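Local coordinates for protein L-threonine dehydrogenase (Flavobacterium frigidimaris, PDB 2YY7) that binds NAD and probably oxidises L-threonine at its 3-hydroxyl group, as an extended short-chain dehydrogenase related to UDP-galactose 4-epimerase, at residues A10-L18 with Y170-P180; D190-D198 with T304-S312. One frame throughout, in Å; residues are numbered along the deposited sequence.

Contact 1 (A10-L18 with Y170-P180). With NAD (nicotinamide-adenine-dinucleotide), chain E.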
loop_
_atom_site.group_PDB
_atom_site.type_symbol
_atom_site.label_atom_id
_atom_site.label_comp_id
_atom_site.label_asym_id
_atom_site.label_seq_id
_atom_site.Cartn_x
_atom_site.Cartn_y
_atom_site.Cartn_z
ATOM N N ALA A 10 -18.401 17.302 0.747
ATOM C CA ALA A 10 -18.465 18.665 0.225
ATOM C C ALA A 10 -18.299 19.790 1.237
ATOM O O ALA A 10 -18.029 20.933 0.853
ATOM C CB ALA A 10 -19.778 18.857 -0.547
ATOM N N CYS A 11 -18.460 19.481 2.519
ATOM C CA CYS A 11 -18.333 20.493 3.562
ATOM C C CYS A 11 -16.903 20.672 4.070
ATOM O O CYS A 11 -16.643 21.501 4.948
ATOM C CB CYS A 11 -19.270 20.147 4.726
ATOM S SG CYS A 11 -21.028 20.180 4.254
ATOM N N GLY A 12 -15.975 19.908 3.505
ATOM C CA GLY A 12 -14.586 19.992 3.920
ATOM C C GLY A 12 -13.854 21.226 3.424
ATOM O O GLY A 12 -14.418 22.059 2.701
ATOM N N GLN A 13 -12.586 21.341 3.812
ATOM C CA GLN A 13 -11.759 22.473 3.415
ATOM C C GLN A 13 -11.709 22.620 1.891
ATOM O O GLN A 13 -11.827 23.729 1.370
ATOM C CB GLN A 13 -10.330 22.324 3.959
ATOM C CG GLN A 13 -9.497 23.612 3.834
ATOM C CD GLN A 13 -7.998 23.388 3.982
ATOM O OE1 GLN A 13 -7.228 24.340 4.094
ATOM N NE2 GLN A 13 -7.579 22.133 3.967
ATOM N N ILE A 14 -11.532 21.507 1.179
ATOM C CA ILE A 14 -11.475 21.552 -0.281
ATOM C C ILE A 14 -12.873 21.538 -0.888
ATOM O O ILE A 14 -13.189 22.344 -1.769
ATOM C CB ILE A 14 -10.710 20.345 -0.868
ATOM C CG1 ILE A 14 -9.314 20.249 -0.255
ATOM C CG2 ILE A 14 -10.610 20.487 -2.387
ATOM C CD1 ILE A 14 -8.549 19.006 -0.678
ATOM N N GLY A 15 -13.698 20.609 -0.406
ATOM C CA GLY A 15 -15.054 20.463 -0.899
ATOM C C GLY A 15 -15.843 21.755 -0.987
ATOM O O GLY A 15 -16.617 21.949 -1.927
ATOM N N THR A 16 -15.652 22.632 -0.004
ATOM C CA THR A 16 -16.354 23.914 0.037
ATOM C C THR A 16 -16.090 24.731 -1.227
ATOM O O THR A 16 -17.023 25.186 -1.891
ATOM C CB THR A 16 -15.919 24.751 1.270
ATOM O OG1 THR A 16 -16.315 24.076 2.471
ATOM C CG2 THR A 16 -16.569 26.132 1.238
ATOM N N GLU A 17 -14.813 24.907 -1.553
ATOM C CA GLU A 17 -14.408 25.670 -2.730
ATOM C C GLU A 17 -14.659 24.916 -4.030
ATOM O O GLU A 17 -15.078 25.508 -5.026
ATOM C CB GLU A 17 -12.926 26.030 -2.630
ATOM C CG GLU A 17 -12.593 26.966 -1.482
ATOM C CD GLU A 17 -13.292 28.307 -1.605
ATOM O OE1 GLU A 17 -13.146 28.957 -2.663
ATOM O OE2 GLU A 17 -13.981 28.712 -0.644
ATOM N N LEU A 18 -14.402 23.611 -4.012
ATOM C CA LEU A 18 -14.592 22.762 -5.182
ATOM C C LEU A 18 -16.042 22.782 -5.652
ATOM O O LEU A 18 -16.313 22.874 -6.847
ATOM C CB LEU A 18 -14.183 21.320 -4.861
ATOM C CG LEU A 18 -14.392 20.297 -5.980
ATOM C CD1 LEU A 18 -13.484 20.619 -7.162
ATOM C CD2 LEU A 18 -14.097 18.911 -5.447
ATOM N N TYR A 170 -2.145 16.122 -3.702
ATOM C CA TYR A 170 -2.141 17.504 -3.206
ATOM C C TYR A 170 -1.075 17.747 -2.139
ATOM O O TYR A 170 -0.875 16.915 -1.253
ATOM C CB TYR A 170 -3.451 17.880 -2.505
ATOM C CG TYR A 170 -4.751 17.889 -3.281
ATOM C CD1 TYR A 170 -4.906 18.632 -4.453
ATOM C CD2 TYR A 170 -5.869 17.241 -2.763
ATOM C CE1 TYR A 170 -6.163 18.726 -5.083
ATOM C CE2 TYR A 170 -7.110 17.329 -3.376
ATOM C CZ TYR A 170 -7.256 18.068 -4.529
ATOM O OH TYR A 170 -8.506 18.132 -5.108
ATOM N N PRO A 171 -0.362 18.882 -2.217
ATOM C CA PRO A 171 0.631 19.134 -1.172
ATOM C C PRO A 171 -0.196 19.774 -0.042
ATOM O O PRO A 171 -1.422 19.702 -0.075
ATOM C CB PRO A 171 1.603 20.113 -1.837
ATOM C CG PRO A 171 0.771 20.809 -2.846
ATOM C CD PRO A 171 -0.098 19.710 -3.407
ATOM N N GLY A 172 0.442 20.377 0.956
ATOM C CA GLY A 172 -0.330 21.007 2.022
ATOM C C GLY A 172 -1.155 22.148 1.440
ATOM O O GLY A 172 -0.599 23.023 0.775
ATOM N N LEU A 173 -2.465 22.154 1.687
ATOM C CA LEU A 173 -3.337 23.199 1.137
ATOM C C LEU A 173 -3.699 24.322 2.107
ATOM O O LEU A 173 -3.923 24.094 3.295
ATOM C CB LEU A 173 -4.626 22.579 0.579
ATOM C CG LEU A 173 -4.494 21.529 -0.525
ATOM C CD1 LEU A 173 -5.870 21.267 -1.127
ATOM C CD2 LEU A 173 -3.534 22.009 -1.607
ATOM N N ILE A 174 -3.787 25.535 1.571
ATOM C CA ILE A 174 -4.085 26.726 2.358
ATOM C C ILE A 174 -5.347 27.442 1.865
ATOM O O ILE A 174 -5.476 27.735 0.677
ATOM C CB ILE A 174 -2.878 27.686 2.300
ATOM C CG1 ILE A 174 -1.633 26.955 2.826
ATOM C CG2 ILE A 174 -3.152 28.944 3.120
ATOM C CD1 ILE A 174 -0.312 27.505 2.310
ATOM N N SER A 175 -6.277 27.719 2.774
ATOM C CA SER A 175 -7.515 28.391 2.393
ATOM C C SER A 175 -8.044 29.313 3.487
ATOM O O SER A 175 -7.617 29.240 4.639
ATOM C CB SER A 175 -8.593 27.366 2.044
ATOM O OG SER A 175 -8.982 26.650 3.200
ATOM N N TRP A 176 -9.000 30.157 3.106
ATOM C CA TRP A 176 -9.615 31.133 4.000
ATOM C C TRP A 176 -11.107 30.904 4.257
ATOM O O TRP A 176 -11.662 31.458 5.202
ATOM C CB TRP A 176 -9.445 32.539 3.411
ATOM C CG TRP A 176 -9.963 32.632 1.998
ATOM C CD1 TRP A 176 -9.240 32.483 0.845
ATOM C CD2 TRP A 176 -11.327 32.806 1.594
ATOM N NE1 TRP A 176 -10.070 32.552 -0.249
ATOM C CE2 TRP A 176 -11.357 32.747 0.181
ATOM C CE3 TRP A 176 -12.531 33.004 2.288
ATOM C CZ2 TRP A 176 -12.544 32.880 -0.551
ATOM C CZ3 TRP A 176 -13.712 33.136 1.556
ATOM C CH2 TRP A 176 -13.706 33.073 0.152
ATOM N N SER A 177 -11.762 30.098 3.422
ATOM C CA SER A 177 -13.204 29.879 3.577
ATOM C C SER A 177 -13.668 28.846 4.597
ATOM O O SER A 177 -14.755 28.979 5.158
ATOM C CB SER A 177 -13.831 29.536 2.222
ATOM O OG SER A 177 -13.332 28.307 1.730
ATOM N N THR A 178 -12.861 27.817 4.836
ATOM C CA THR A 178 -13.235 26.762 5.775
ATOM C C THR A 178 -11.994 26.258 6.514
ATOM O O THR A 178 -10.916 26.165 5.933
ATOM C CB THR A 178 -13.898 25.586 5.021
ATOM O OG1 THR A 178 -14.978 26.087 4.225
ATOM C CG2 THR A 178 -14.440 24.546 5.989
ATOM N N PRO A 179 -12.131 25.940 7.812
ATOM C CA PRO A 179 -11.010 25.447 8.619
ATOM C C PRO A 179 -10.488 24.112 8.093
ATOM O O PRO A 179 -11.249 23.314 7.544
ATOM C CB PRO A 179 -11.622 25.302 10.014
ATOM C CG PRO A 179 -12.721 26.310 10.014
ATOM C CD PRO A 179 -13.327 26.132 8.651
ATOM N N PRO A 180 -9.179 23.853 8.257
ATOM C CA PRO A 180 -8.593 22.595 7.786
ATOM C C PRO A 180 -9.130 21.430 8.616
ATOM O O PRO A 180 -9.666 21.636 9.705
ATOM C CB PRO A 180 -7.095 22.822 7.974
ATOM C CG PRO A 180 -7.047 23.710 9.184
ATOM C CD PRO A 180 -8.169 24.692 8.925
HETATM P PA NAD E . -11.747 17.888 5.497
HETATM O O1A NAD E . -11.698 19.369 5.652
HETATM O O2A NAD E . -11.432 17.106 6.721
HETATM O O5B NAD E . -13.102 17.437 4.814
HETATM C C5B NAD E . -13.553 16.115 4.886
HETATM C C4B NAD E . -15.056 16.096 4.755
HETATM O O4B NAD E . -15.462 14.730 4.643
HETATM C C3B NAD E . -15.754 16.715 5.989
HETATM O O3B NAD E . -16.699 17.730 5.609
HETATM C C2B NAD E . -16.378 15.496 6.680
HETATM O O2B NAD E . -17.577 15.814 7.365
HETATM C C1B NAD E . -16.594 14.547 5.492
HETATM N N9A NAD E . -16.771 13.147 5.905
HETATM C C8A NAD E . -16.035 12.474 6.880
HETATM N N7A NAD E . -16.519 11.227 6.976
HETATM C C5A NAD E . -17.518 11.108 6.073
HETATM C C6A NAD E . -18.371 10.054 5.784
HETATM N N6A NAD E . -18.325 8.944 6.489
HETATM N N1A NAD E . -19.335 10.219 4.824
HETATM C C2A NAD E . -19.465 11.418 4.140
HETATM N N3A NAD E . -18.644 12.491 4.433
HETATM C C4A NAD E . -17.689 12.312 5.403
HETATM O O3 NAD E . -10.637 17.434 4.430
HETATM P PN NAD E . -10.092 18.215 3.116
HETATM O O1N NAD E . -11.201 18.855 2.333
HETATM O O2N NAD E . -8.884 18.961 3.561
HETATM O O5D NAD E . -9.536 16.968 2.238
HETATM C C5D NAD E . -10.363 16.337 1.249
HETATM C C4D NAD E . -9.523 15.253 0.520
HETATM O O4D NAD E . -8.318 15.819 0.038
HETATM C C3D NAD E . -9.081 14.104 1.431
HETATM O O3D NAD E . -9.041 12.906 0.661
HETATM C C2D NAD E . -7.657 14.462 1.787
HETATM O O2D NAD E . -6.990 13.293 2.201
HETATM C C1D NAD E . -7.152 15.098 0.492
HETATM N N1N NAD E . -5.989 15.971 0.772
HETATM C C2N NAD E . -6.167 17.149 1.469
HETATM C C3N NAD E . -5.069 17.962 1.728
HETATM C C7N NAD E . -5.247 19.306 2.381
HETATM O O7N NAD E . -4.075 19.989 2.655
HETATM N N7N NAD E . -6.455 19.789 2.722
HETATM C C4N NAD E . -3.784 17.574 1.304
HETATM C C5N NAD E . -3.624 16.391 0.577
HETATM C C6N NAD E . -4.718 15.585 0.331
HETATM O O HOH W 1 -11.719 26.246 2.453
#

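Contact 2 (D190-D198 with T304-S312)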
loop_
_atom_site.group_PDB
_atom_site.type_symbol
_atom_site.label_atom_id
_atom_site.label_comp_id
_atom_site.label_asym_id
_atom_site.label_seq_id
_atom_site.Cartn_x
_atom_site.Cartn_y
_atom_site.Cartn_z
ATOM N N ASP A 190 -3.618 28.242 10.093
ATOM C CA ASP A 190 -3.750 28.781 11.444
ATOM C C ASP A 190 -2.943 30.065 11.652
ATOM O O ASP A 190 -3.423 31.022 12.262
ATOM C CB ASP A 190 -3.304 27.734 12.464
ATOM C CG ASP A 190 -4.259 26.561 12.556
ATOM O OD1 ASP A 190 -3.906 25.567 13.225
ATOM O OD2 ASP A 190 -5.357 26.633 11.966
ATOM N N ILE A 191 -1.716 30.075 11.142
ATOM C CA ILE A 191 -0.829 31.224 11.281
ATOM C C ILE A 191 -1.497 32.512 10.809
ATOM O O ILE A 191 -1.237 33.584 11.350
ATOM C CB ILE A 191 0.485 30.998 10.495
ATOM C CG1 ILE A 191 1.510 32.073 10.860
ATOM C CG2 ILE A 191 0.205 30.997 9.000
ATOM C CD1 ILE A 191 2.885 31.825 10.255
ATOM N N PHE A 192 -2.356 32.410 9.800
ATOM C CA PHE A 192 -3.054 33.589 9.295
ATOM C C PHE A 192 -4.133 34.049 10.277
ATOM O O PHE A 192 -4.246 35.237 10.567
ATOM C CB PHE A 192 -3.670 33.296 7.918
ATOM C CG PHE A 192 -2.682 33.385 6.775
ATOM C CD1 PHE A 192 -2.298 34.622 6.264
ATOM C CD2 PHE A 192 -2.124 32.233 6.222
ATOM C CE1 PHE A 192 -1.373 34.712 5.216
ATOM C CE2 PHE A 192 -1.200 32.312 5.176
ATOM C CZ PHE A 192 -0.824 33.555 4.673
ATOM N N TYR A 193 -4.916 33.113 10.803
ATOM C CA TYR A 193 -5.966 33.480 11.747
ATOM C C TYR A 193 -5.418 34.080 13.039
ATOM O O TYR A 193 -5.971 35.053 13.559
ATOM C CB TYR A 193 -6.853 32.271 12.068
ATOM C CG TYR A 193 -7.785 31.900 10.934
ATOM C CD1 TYR A 193 -7.365 31.065 9.900
ATOM C CD2 TYR A 193 -9.074 32.429 10.868
ATOM C CE1 TYR A 193 -8.207 30.765 8.825
ATOM C CE2 TYR A 193 -9.919 32.140 9.799
ATOM C CZ TYR A 193 -9.479 31.309 8.781
ATOM O OH TYR A 193 -10.306 31.041 7.713
ATOM N N LYS A 194 -4.331 33.506 13.550
ATOM C CA LYS A 194 -3.724 33.989 14.787
ATOM C C LYS A 194 -2.944 35.286 14.577
ATOM O O LYS A 194 -2.886 36.127 15.470
ATOM C CB LYS A 194 -2.793 32.926 15.382
ATOM C CG LYS A 194 -3.472 31.612 15.722
ATOM C CD LYS A 194 -4.580 31.791 16.740
ATOM C CE LYS A 194 -5.232 30.458 17.050
ATOM N NZ LYS A 194 -6.445 30.607 17.897
ATOM N N ALA A 195 -2.340 35.443 13.402
ATOM C CA ALA A 195 -1.591 36.657 13.099
ATOM C C ALA A 195 -2.554 37.837 13.075
ATOM O O ALA A 195 -2.275 38.899 13.627
ATOM C CB ALA A 195 -0.898 36.531 11.740
ATOM N N ILE A 196 -3.695 37.628 12.435
ATOM C CA ILE A 196 -4.716 38.660 12.303
ATOM C C ILE A 196 -5.500 38.892 13.599
ATOM O O ILE A 196 -5.792 40.033 13.962
ATOM C CB ILE A 196 -5.693 38.290 11.161
ATOM C CG1 ILE A 196 -4.927 38.234 9.832
ATOM C CG2 ILE A 196 -6.822 39.301 11.078
ATOM C CD1 ILE A 196 -5.752 37.752 8.657
ATOM N N ALA A 197 -5.822 37.813 14.302
ATOM C CA ALA A 197 -6.584 37.916 15.539
ATOM C C ALA A 197 -5.761 38.318 16.757
ATOM O O ALA A 197 -6.143 39.233 17.490
ATOM C CB ALA A 197 -7.307 36.595 15.814
ATOM N N ASP A 198 -4.633 37.644 16.972
ATOM C CA ASP A 198 -3.797 37.925 18.136
ATOM C C ASP A 198 -2.485 38.635 17.832
ATOM O O ASP A 198 -1.820 39.123 18.744
ATOM C CB ASP A 198 -3.484 36.625 18.882
ATOM C CG ASP A 198 -4.697 35.731 19.036
ATOM O OD1 ASP A 198 -5.784 36.253 19.371
ATOM O OD2 ASP A 198 -4.561 34.506 18.831
ATOM N N THR A 304 -0.171 34.998 0.330
ATOM C CA THR A 304 -0.228 35.711 1.600
ATOM C C THR A 304 -1.109 36.951 1.463
ATOM O O THR A 304 -1.931 37.240 2.329
ATOM C CB THR A 304 1.181 36.137 2.072
ATOM O OG1 THR A 304 1.970 34.969 2.330
ATOM C CG2 THR A 304 1.087 36.965 3.351
ATOM N N LYS A 305 -0.935 37.678 0.365
ATOM C CA LYS A 305 -1.721 38.880 0.125
ATOM C C LYS A 305 -3.204 38.534 0.061
ATOM O O LYS A 305 -4.026 39.151 0.742
ATOM C CB LYS A 305 -1.293 39.541 -1.191
ATOM C CG LYS A 305 -2.100 40.776 -1.556
ATOM C CD LYS A 305 -1.690 41.314 -2.920
ATOM C CE LYS A 305 -2.462 42.578 -3.267
ATOM N NZ LYS A 305 -2.190 43.031 -4.661
ATOM N N ASP A 306 -3.533 37.540 -0.764
ATOM C CA ASP A 306 -4.915 37.102 -0.948
ATOM C C ASP A 306 -5.554 36.587 0.340
ATOM O O ASP A 306 -6.738 36.817 0.581
ATOM C CB ASP A 306 -4.975 36.028 -2.041
ATOM C CG ASP A 306 -6.373 35.841 -2.599
ATOM O OD1 ASP A 306 -7.132 35.009 -2.065
ATOM O OD2 ASP A 306 -6.717 36.547 -3.571
ATOM N N MET A 307 -4.778 35.895 1.171
ATOM C CA MET A 307 -5.300 35.386 2.438
ATOM C C MET A 307 -5.657 36.543 3.363
ATOM O O MET A 307 -6.758 36.596 3.920
ATOM C CB MET A 307 -4.270 34.485 3.136
ATOM C CG MET A 307 -4.215 33.049 2.614
ATOM S SD MET A 307 -5.715 32.094 2.964
ATOM C CE MET A 307 -5.400 31.567 4.657
ATOM N N ILE A 308 -4.720 37.469 3.527
ATOM C CA ILE A 308 -4.942 38.615 4.399
ATOM C C ILE A 308 -6.115 39.475 3.921
ATOM O O ILE A 308 -6.863 40.015 4.732
ATOM C CB ILE A 308 -3.647 39.453 4.524
ATOM C CG1 ILE A 308 -2.592 38.621 5.268
ATOM C CG2 ILE A 308 -3.919 40.763 5.271
ATOM C CD1 ILE A 308 -1.223 39.236 5.307
ATOM N N GLU A 309 -6.291 39.589 2.608
ATOM C CA GLU A 309 -7.403 40.372 2.082
ATOM C C GLU A 309 -8.719 39.700 2.456
ATOM O O GLU A 309 -9.678 40.363 2.846
ATOM C CB GLU A 309 -7.312 40.499 0.561
ATOM C CG GLU A 309 -6.146 41.335 0.065
ATOM C CD GLU A 309 -6.244 41.635 -1.421
ATOM O OE1 GLU A 309 -6.412 40.688 -2.215
ATOM O OE2 GLU A 309 -6.152 42.819 -1.797
ATOM N N HIS A 310 -8.762 38.377 2.339
ATOM C CA HIS A 310 -9.971 37.630 2.675
ATOM C C HIS A 310 -10.263 37.617 4.175
ATOM O O HIS A 310 -11.421 37.624 4.589
ATOM C CB HIS A 310 -9.854 36.186 2.178
ATOM C CG HIS A 310 -10.211 36.012 0.735
ATOM N ND1 HIS A 310 -11.514 36.014 0.287
ATOM C CD2 HIS A 310 -9.436 35.853 -0.363
ATOM C CE1 HIS A 310 -11.526 35.866 -1.026
ATOM N NE2 HIS A 310 -10.279 35.766 -1.445
ATOM N N LEU A 311 -9.212 37.613 4.987
ATOM C CA LEU A 311 -9.381 37.548 6.429
ATOM C C LEU A 311 -9.300 38.850 7.220
ATOM O O LEU A 311 -9.503 38.840 8.434
ATOM C CB LEU A 311 -8.392 36.528 7.001
ATOM C CG LEU A 311 -8.620 35.094 6.503
ATOM C CD1 LEU A 311 -7.504 34.183 6.990
ATOM C CD2 LEU A 311 -9.972 34.594 7.000
ATOM N N SER A 312 -9.021 39.968 6.555
ATOM C CA SER A 312 -8.929 41.244 7.264
ATOM C C SER A 312 -9.308 42.468 6.435
ATOM O O SER A 312 -10.021 42.318 5.420
ATOM C CB SER A 312 -7.517 41.434 7.824
ATOM O OG SER A 312 -6.557 41.462 6.784
ATOM O OXT SER A 312 -8.892 43.577 6.829
#

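Contact 1 (A10-L18 with Y170-P180)
I14 fills the tight end of this contact: its CD1 lies 3.5 Å from CD1 of L173 and equally 3.5 Å from CE2 of Y170. A branched aliphatic chain suits this buried corner, where M216 and I220 of helix 216-228 add apolar cover. The cofactor is held beside it through backbone amides. Q13 N reaches NAD O1A at 2.8 Å. I14 N reaches NAD O1N at 2.9 Å, and its N-H...O angle of 173° is almost straight. The first turn of the helix thus presents its N-H groups to the diphosphate. From the strand, L173 N donates to the carboxamide oxygen NAD O7N at 2.9 Å, which helps fix the turn of the nicotinamide. G12 has no room for a side chain, since a CB would run into NAD O5B.

Toward solvent the contact becomes polar and more open. The T16 hydroxyl, set beside its backbone N (chi1 -65°), donates to G12 O at 2.8 Å and accepts from T178 OG1 at 3.0 Å; the T16 amide reaches G12 O from the opposite face. A valine here would probably deprive T178 OG1 of this acceptor and leave G12 O with the backbone amide but without the hydroxyl on its other face. Farther out, S177 OG donates to E17 OE2, at a modelled length so short that its value is doubtful, and one water donates to both Q13 O and S177 OG. G12 and G15, with the diphosphate on the amides of Q13 and I14, belong to the GxxGxxG glycine-rich loop of the NAD-binding Rossmann fold.

Contact 2 (D190-D198 with T304-S312)
F192 and M307 meet through their torsions: the phenylalanine ring swings anti to its carbonyl carbon (chi1 -80°) to point at the other helix, while the methionine, bent at both chi2 and chi3, curls its sulfur and methyl onto one side of that ring. M307 CB sits over one face, 3.8 Å from the centroid of the F192 ring, and SD stands farther off above the same ring, a long Met-aromatic contact at 5.0 Å. CE lies on the same side, past the CG-CD2 rim, 3.7 Å from F192 CD2. I308 meets the ring at its edge, and T304 brings its methyl CG2 to 3.8 Å from F192 CE1. With L311 beside its CB, F192 is a knob in a hole of four residues; a flat, wide apolar group suits such a hole, and I252 and I256 of helix 249-257 cover more of it.

One turn on, L311 spreads its two branches. CD1 lies over a face of the Y193 ring, 4.0 Å from the centroid, while CD2 lies 3.6 Å from Y193 OH, a hydroxyl directed to the backbone O of W176. I196 packs hardest, its CD1 3.3 Å from L311 CB, tighter than ordinary van der Waals contact, and its CG2 reaches S312 CB at the chain end. F192 and I196 form a ridge four residues apart that lies between the ridges T304-I308-S312 and M307-L311. Together with a crossing of -53°, this is classical ridges-into-grooves packing of two helices, here probably in the smaller, substrate-binding region of an extended dehydrogenase.

In the fold
Contact 1 lies near the middle of the chain, its centre about 7 Å from the chain centre, whereas contact 2 sits at the periphery, about 21 Å out. The first joins helix 13-26 to the end of strand 164-174 around a cofactor, so it relies on backbone N-H groups, hydroxyls and water as well as apolar side chains. The second joins helix 187-197 to the C-terminal helix 300-311 mainly through apolar side chains and aromatic faces, and no hydrogen bond crosses it. They share no helix or strand but adjoin: W176 stacks on H310, and M307 packs on I174 and S175, bringing the C-terminal helix against the loop that follows strand 164-174 beside the nucleotide site.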